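Local coordinates for protein phosphatase YwpJ (Bacillus subtilis, PDB 1NRW) that dephosphorylates phosphorylated five- and six-carbon sugars and nucleoside monophosphates in vitro, and to a lesser extent FMN, as a magnesium-dependent hydrolase of the HAD superfamily, at residues A[85-90]-A[168-173]; A[89-94]-A[162-167]. One frame throughout, in Å; residues are numbered along the deposited sequence.

Contact 1: A[85-90]-A[168-173]; sequences IDKKRA and EPIDFY
Ala90 sets its methyl over one face of the Phe172 ring, and this CH-pi contact is the centre of the tightly packed part of the interface. CB lies 4.1 Å from the centroid of the Phe172 ring and 27° off the ring normal. The ring reaches the first turn of helix 87-99 because its CG stands anti to the carbonyl carbon (chi1 -62°). Lys87 crosses it at about a right angle and brings CG to the ring edge, 4.1 Å from Phe172 CE2. At the base of the Phe172 side chain, Ile85 CB lies 4.2 Å from Phe172 CB. The backbones join there through a nearly straight bond, Ile85 N to Phe172 O at 2.9 Å. In a regular antiparallel hydrogen-bonded pair a second bond would run back; here a water takes its place, donating to Ile85 O and accepting from Phe172 N.

The other side is looser and wet. Lys87 stretches along the interface and bends only at its last torsion (chi4 58°), which leaves NZ with a weak bond to Ile170 O at 3.3 Å. Asp171 OD1 is 4.2 Å from Lys87 NZ, beyond a salt bridge, and a second water mediates, accepting from Lys87 NZ and donating to Asp171 OD1, each at 2.7 Å. At the start of the helix, Asp86 is the N-cap residue, its OD1 accepting from Lys88 N.

Helix 87-99 is thus fixed beside the start of strand 172-178 in the cap domain by apolar packing and one direct backbone bond, whereas the charged pair, separated by water, probably contributes only a modest attraction.

Contact 2: A[89-94]-A[162-167]; sequences RAYDIL and ELFEAD
Phe164 is the bump of this contact, and the hollow that receives it lies on helix 87-99 between Ala90, Tyr91 and Leu94. The tip of the ring goes deepest: Phe164 CZ comes to 3.5 Å from Tyr91 CA and 4.3 Å from Ala90 CB, the alanine methyl lying beyond the tip and close to the ring plane. Tyr91 covers one face of the ring, from CA and CB through to CD1. Its CG is anti to the backbone N (chi1 -173°), which carries the phenol over that face. The CD1 edge of the phenol points at the face: Tyr91 CD1 stands 3.5 Å above the plane of the Phe164 ring, over its centre, and the two rings make a T-shaped pair with planes at 76° and centroids 5.0 Å apart. Tyr91 CB adds a CH-pi contact.

Leu94, one turn beyond Ala90, closes the hollow at its end. Its CD1 meets the ring edge, 4.1 Å from Phe164 CE2, and also faces the methyl Leu163 CD1, at 4.3 Å. Leu163 lies beside Leu94, touching it methyl to methyl, and packs in addition on Val106 and Phe172. The contact is entirely apolar across its two segments; the phenol oxygen of Tyr91 is bonded to Gln161.

With Phe160, which meets Tyr91 edge-to-face, Tyr91 and Phe164 form an edge-to-face aromatic cluster. It sits where the connection between strands 154-156 and 172-178 packs on helix 87-99, in the alpha+beta cap domain of a Cof-type HAD phosphatase, away from the catalytic site.

How the contacts relate
From the N terminus the chain builds much of the core sheet, up to strand 79-82, then enters the cap at residues 85-90 and forms helix 87-99. Strands 103-108 and 112-114, two helices and strand 154-156 follow before the chain returns. Contact 2 closes this excursion at 162-167, and contact 1 closes a slightly longer one at 168-173. The two loops are nested, both starting on the same helix and sharing Arg89 and Ala90. Where they meet, Phe172 CZ lies 3.5 Å from Phe164 CZ, with ring planes about 20° apart. Together they tie the helix and the returning loop to sheet strand 172-178 within the cap domain.

Contact 1: A[85-90]-A[168-173]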
loop_
_atom_site.group_PDB
_atom_site.type_symbol
_atom_site.label_atom_id
_atom_site.label_comp_id
_atom_site.label_asym_id
_atom_site.label_seq_id
_atom_site.Cartn_x
_atom_site.Cartn_y
_atom_site.Cartn_z
ATOM N N ILE A 85 -11.258 -6.433 9.702
ATOM C CA ILE A 85 -11.687 -5.403 10.639
ATOM C C ILE A 85 -13.034 -5.904 11.153
ATOM O O ILE A 85 -13.884 -6.312 10.357
ATOM C CB ILE A 85 -11.930 -4.048 9.923
ATOM C CG1 ILE A 85 -10.628 -3.528 9.315
ATOM C CG2 ILE A 85 -12.513 -3.029 10.907
ATOM C CD1 ILE A 85 -10.835 -2.350 8.368
ATOM N N ASP A 86 -13.224 -5.892 12.469
ATOM C CA ASP A 86 -14.487 -6.333 13.056
ATOM C C ASP A 86 -15.617 -5.604 12.336
ATOM O O ASP A 86 -15.563 -4.386 12.170
ATOM C CB ASP A 86 -14.513 -6.003 14.550
ATOM C CG ASP A 86 -15.839 -6.345 15.202
ATOM O OD1 ASP A 86 -16.838 -5.642 14.936
ATOM O OD2 ASP A 86 -15.884 -7.322 15.979
ATOM N N LYS A 87 -16.636 -6.345 11.912
ATOM C CA LYS A 87 -17.754 -5.752 11.183
ATOM C C LYS A 87 -18.460 -4.585 11.861
ATOM O O LYS A 87 -18.864 -3.636 11.193
ATOM C CB LYS A 87 -18.773 -6.831 10.805
ATOM C CG LYS A 87 -18.322 -7.682 9.630
ATOM C CD LYS A 87 -19.448 -8.543 9.092
ATOM C CE LYS A 87 -19.022 -9.263 7.821
ATOM N NZ LYS A 87 -17.826 -10.122 8.040
ATOM N N LYS A 88 -18.617 -4.638 13.178
ATOM C CA LYS A 88 -19.272 -3.537 13.869
ATOM C C LYS A 88 -18.389 -2.298 13.852
ATOM O O LYS A 88 -18.883 -1.176 13.745
ATOM C CB LYS A 88 -19.621 -3.935 15.304
ATOM C CG LYS A 88 -20.820 -4.860 15.374
ATOM C CD LYS A 88 -21.222 -5.173 16.805
ATOM C CE LYS A 88 -22.558 -5.896 16.832
ATOM N NZ LYS A 88 -22.543 -7.104 15.958
ATOM N N ARG A 89 -17.079 -2.502 13.949
ATOM C CA ARG A 89 -16.142 -1.389 13.912
ATOM C C ARG A 89 -16.110 -0.825 12.489
ATOM O O ARG A 89 -16.020 0.384 12.295
ATOM C CB ARG A 89 -14.744 -1.853 14.338
ATOM C CG ARG A 89 -13.641 -0.834 14.092
ATOM C CD ARG A 89 -13.920 0.491 14.784
ATOM N NE ARG A 89 -13.083 0.685 15.964
ATOM C CZ ARG A 89 -13.053 1.803 16.682
ATOM N NH1 ARG A 89 -13.819 2.831 16.342
ATOM N NH2 ARG A 89 -12.244 1.900 17.728
ATOM N N ALA A 90 -16.191 -1.707 11.496
ATOM C CA ALA A 90 -16.182 -1.274 10.100
ATOM C C ALA A 90 -17.437 -0.444 9.834
ATOM O O ALA A 90 -17.384 0.590 9.162
ATOM C CB ALA A 90 -16.140 -2.483 9.167
ATOM N N GLU A 168 -24.506 -11.967 2.012
ATOM C CA GLU A 168 -23.367 -12.487 1.259
ATOM C C GLU A 168 -22.076 -12.199 2.019
ATOM O O GLU A 168 -21.917 -11.126 2.601
ATOM C CB GLU A 168 -23.285 -11.856 -0.137
ATOM C CG GLU A 168 -24.458 -12.173 -1.054
ATOM C CD GLU A 168 -25.626 -11.228 -0.860
ATOM O OE1 GLU A 168 -25.456 -10.017 -1.122
ATOM O OE2 GLU A 168 -26.711 -11.692 -0.449
ATOM N N PRO A 169 -21.141 -13.163 2.030
ATOM C CA PRO A 169 -19.864 -12.988 2.730
ATOM C C PRO A 169 -19.063 -11.800 2.202
ATOM O O PRO A 169 -18.828 -11.688 1.002
ATOM C CB PRO A 169 -19.145 -14.312 2.477
ATOM C CG PRO A 169 -20.273 -15.288 2.348
ATOM C CD PRO A 169 -21.253 -14.529 1.488
ATOM N N ILE A 170 -18.653 -10.914 3.103
ATOM C CA ILE A 170 -17.862 -9.747 2.726
ATOM C C ILE A 170 -16.926 -9.359 3.867
ATOM O O ILE A 170 -17.369 -8.962 4.944
ATOM C CB ILE A 170 -18.759 -8.539 2.372
ATOM C CG1 ILE A 170 -17.889 -7.319 2.055
ATOM C CG2 ILE A 170 -19.710 -8.243 3.516
ATOM C CD1 ILE A 170 -18.673 -6.074 1.674
ATOM N N ASP A 171 -15.628 -9.488 3.623
ATOM C CA ASP A 171 -14.631 -9.156 4.628
ATOM C C ASP A 171 -14.063 -7.770 4.367
ATOM O O ASP A 171 -13.849 -7.383 3.220
ATOM C CB ASP A 171 -13.501 -10.188 4.615
ATOM C CG ASP A 171 -13.979 -11.578 4.993
ATOM O OD1 ASP A 171 -14.531 -11.741 6.102
ATOM O OD2 ASP A 171 -13.801 -12.508 4.181
ATOM N N PHE A 172 -13.830 -7.029 5.444
ATOM C CA PHE A 172 -13.285 -5.679 5.363
ATOM C C PHE A 172 -11.810 -5.742 5.744
ATOM O O PHE A 172 -11.471 -6.108 6.866
ATOM C CB PHE A 172 -14.046 -4.764 6.325
ATOM C CG PHE A 172 -15.511 -4.636 5.998
ATOM C CD1 PHE A 172 -15.929 -3.851 4.930
ATOM C CD2 PHE A 172 -16.467 -5.329 6.734
ATOM C CE1 PHE A 172 -17.285 -3.756 4.594
ATOM C CE2 PHE A 172 -17.823 -5.244 6.410
ATOM C CZ PHE A 172 -18.234 -4.455 5.336
ATOM N N TYR A 173 -10.937 -5.380 4.806
ATOM C CA TYR A 173 -9.499 -5.434 5.056
ATOM C C TYR A 173 -8.840 -4.093 5.335
ATOM O O TYR A 173 -8.025 -3.973 6.245
ATOM C CB TYR A 173 -8.779 -6.077 3.869
ATOM C CG TYR A 173 -9.251 -7.468 3.524
ATOM C CD1 TYR A 173 -9.387 -8.448 4.509
ATOM C CD2 TYR A 173 -9.544 -7.812 2.207
ATOM C CE1 TYR A 173 -9.807 -9.738 4.185
ATOM C CE2 TYR A 173 -9.963 -9.095 1.871
ATOM C CZ TYR A 173 -10.093 -10.052 2.865
ATOM O OH TYR A 173 -10.504 -11.322 2.530
HETATM O O HOH W 1 -14.646 -7.869 8.154
HETATM O O HOH W 2 -15.115 -10.385 8.366
#

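Contact 2: A[89-94]-A[162-167]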
loop_
_atom_site.group_PDB
_atom_site.type_symbol
_atom_site.label_atom_id
_atom_site.label_comp_id
_atom_site.label_asym_id
_atom_site.label_seq_id
_atom_site.Cartn_x
_atom_site.Cartn_y
_atom_site.Cartn_z
ATOM N N ARG A 89 -17.079 -2.502 13.949
ATOM C CA ARG A 89 -16.142 -1.389 13.912
ATOM C C ARG A 89 -16.110 -0.825 12.489
ATOM O O ARG A 89 -16.020 0.384 12.295
ATOM C CB ARG A 89 -14.744 -1.853 14.338
ATOM C CG ARG A 89 -13.641 -0.834 14.092
ATOM C CD ARG A 89 -13.920 0.491 14.784
ATOM N NE ARG A 89 -13.083 0.685 15.964
ATOM C CZ ARG A 89 -13.053 1.803 16.682
ATOM N NH1 ARG A 89 -13.819 2.831 16.342
ATOM N NH2 ARG A 89 -12.244 1.900 17.728
ATOM N N ALA A 90 -16.191 -1.707 11.496
ATOM C CA ALA A 90 -16.182 -1.274 10.100
ATOM C C ALA A 90 -17.437 -0.444 9.834
ATOM O O ALA A 90 -17.384 0.590 9.162
ATOM C CB ALA A 90 -16.140 -2.483 9.167
ATOM N N TYR A 91 -18.565 -0.899 10.370
ATOM C CA TYR A 91 -19.824 -0.181 10.191
ATOM C C TYR A 91 -19.683 1.219 10.775
ATOM O O TYR A 91 -20.079 2.212 10.164
ATOM C CB TYR A 91 -20.962 -0.909 10.907
ATOM C CG TYR A 91 -22.325 -0.318 10.625
ATOM C CD1 TYR A 91 -23.087 -0.758 9.541
ATOM C CD2 TYR A 91 -22.845 0.697 11.429
ATOM C CE1 TYR A 91 -24.340 -0.203 9.264
ATOM C CE2 TYR A 91 -24.096 1.260 11.162
ATOM C CZ TYR A 91 -24.834 0.805 10.079
ATOM O OH TYR A 91 -26.066 1.362 9.811
ATOM N N ASP A 92 -19.109 1.282 11.969
ATOM C CA ASP A 92 -18.900 2.532 12.680
ATOM C C ASP A 92 -18.046 3.501 11.862
ATOM O O ASP A 92 -18.397 4.666 11.690
ATOM C CB ASP A 92 -18.216 2.239 14.016
ATOM C CG ASP A 92 -18.493 3.297 15.057
ATOM O OD1 ASP A 92 -18.171 4.480 14.812
ATOM O OD2 ASP A 92 -19.036 2.938 16.127
ATOM N N ILE A 93 -16.920 3.005 11.363
ATOM C CA ILE A 93 -16.004 3.817 10.571
ATOM C C ILE A 93 -16.638 4.338 9.288
ATOM O O ILE A 93 -16.554 5.529 8.983
ATOM C CB ILE A 93 -14.738 3.009 10.198
ATOM C CG1 ILE A 93 -13.983 2.622 11.470
ATOM C CG2 ILE A 93 -13.848 3.825 9.273
ATOM C CD1 ILE A 93 -12.847 1.647 11.244
ATOM N N LEU A 94 -17.267 3.447 8.532
ATOM C CA LEU A 94 -17.885 3.837 7.272
ATOM C C LEU A 94 -19.053 4.794 7.461
ATOM O O LEU A 94 -19.225 5.729 6.677
ATOM C CB LEU A 94 -18.322 2.589 6.501
ATOM C CG LEU A 94 -17.133 1.681 6.150
ATOM C CD1 LEU A 94 -17.617 0.391 5.514
ATOM C CD2 LEU A 94 -16.193 2.423 5.204
ATOM N N GLU A 162 -25.111 -0.712 2.052
ATOM C CA GLU A 162 -25.217 -1.851 1.150
ATOM C C GLU A 162 -24.223 -2.961 1.445
ATOM O O GLU A 162 -24.420 -4.101 1.024
ATOM C CB GLU A 162 -25.022 -1.388 -0.289
ATOM C CG GLU A 162 -26.107 -0.461 -0.791
ATOM C CD GLU A 162 -25.746 0.165 -2.118
ATOM O OE1 GLU A 162 -25.402 -0.580 -3.059
ATOM O OE2 GLU A 162 -25.806 1.405 -2.220
ATOM N N LEU A 163 -23.154 -2.640 2.166
ATOM C CA LEU A 163 -22.147 -3.645 2.474
ATOM C C LEU A 163 -22.511 -4.478 3.702
ATOM O O LEU A 163 -21.788 -5.412 4.064
ATOM C CB LEU A 163 -20.790 -2.972 2.685
ATOM C CG LEU A 163 -20.280 -2.121 1.516
ATOM C CD1 LEU A 163 -18.913 -1.533 1.869
ATOM C CD2 LEU A 163 -20.186 -2.975 0.259
ATOM N N PHE A 164 -23.639 -4.153 4.328
ATOM C CA PHE A 164 -24.074 -4.867 5.526
ATOM C C PHE A 164 -25.485 -5.440 5.428
ATOM O O PHE A 164 -25.814 -6.405 6.116
ATOM C CB PHE A 164 -24.008 -3.932 6.732
ATOM C CG PHE A 164 -22.632 -3.409 7.016
ATOM C CD1 PHE A 164 -21.774 -4.096 7.867
ATOM C CD2 PHE A 164 -22.184 -2.238 6.412
ATOM C CE1 PHE A 164 -20.488 -3.623 8.114
ATOM C CE2 PHE A 164 -20.902 -1.757 6.651
ATOM C CZ PHE A 164 -20.051 -2.450 7.503
ATOM N N GLU A 165 -26.317 -4.848 4.581
ATOM C CA GLU A 165 -27.697 -5.302 4.445
ATOM C C GLU A 165 -27.879 -6.437 3.441
ATOM O O GLU A 165 -28.969 -6.616 2.897
ATOM C CB GLU A 165 -28.596 -4.125 4.058
ATOM C CG GLU A 165 -28.274 -3.511 2.708
ATOM C CD GLU A 165 -29.072 -2.248 2.441
ATOM O OE1 GLU A 165 -28.996 -1.722 1.310
ATOM O OE2 GLU A 165 -29.765 -1.775 3.368
ATOM N N ALA A 166 -26.828 -7.213 3.208
ATOM C CA ALA A 166 -26.901 -8.322 2.261
ATOM C C ALA A 166 -26.430 -9.636 2.878
ATOM O O ALA A 166 -25.487 -9.655 3.665
ATOM C CB ALA A 166 -26.073 -7.998 1.028
ATOM N N ASP A 167 -27.084 -10.734 2.513
ATOM C CA ASP A 167 -26.708 -12.040 3.042
ATOM C C ASP A 167 -25.602 -12.694 2.210
ATOM O O ASP A 167 -25.740 -13.827 1.751
ATOM C CB ASP A 167 -27.929 -12.968 3.102
ATOM C CG ASP A 167 -27.573 -14.374 3.565
ATOM O OD1 ASP A 167 -26.949 -14.511 4.640
ATOM O OD2 ASP A 167 -27.919 -15.339 2.847
#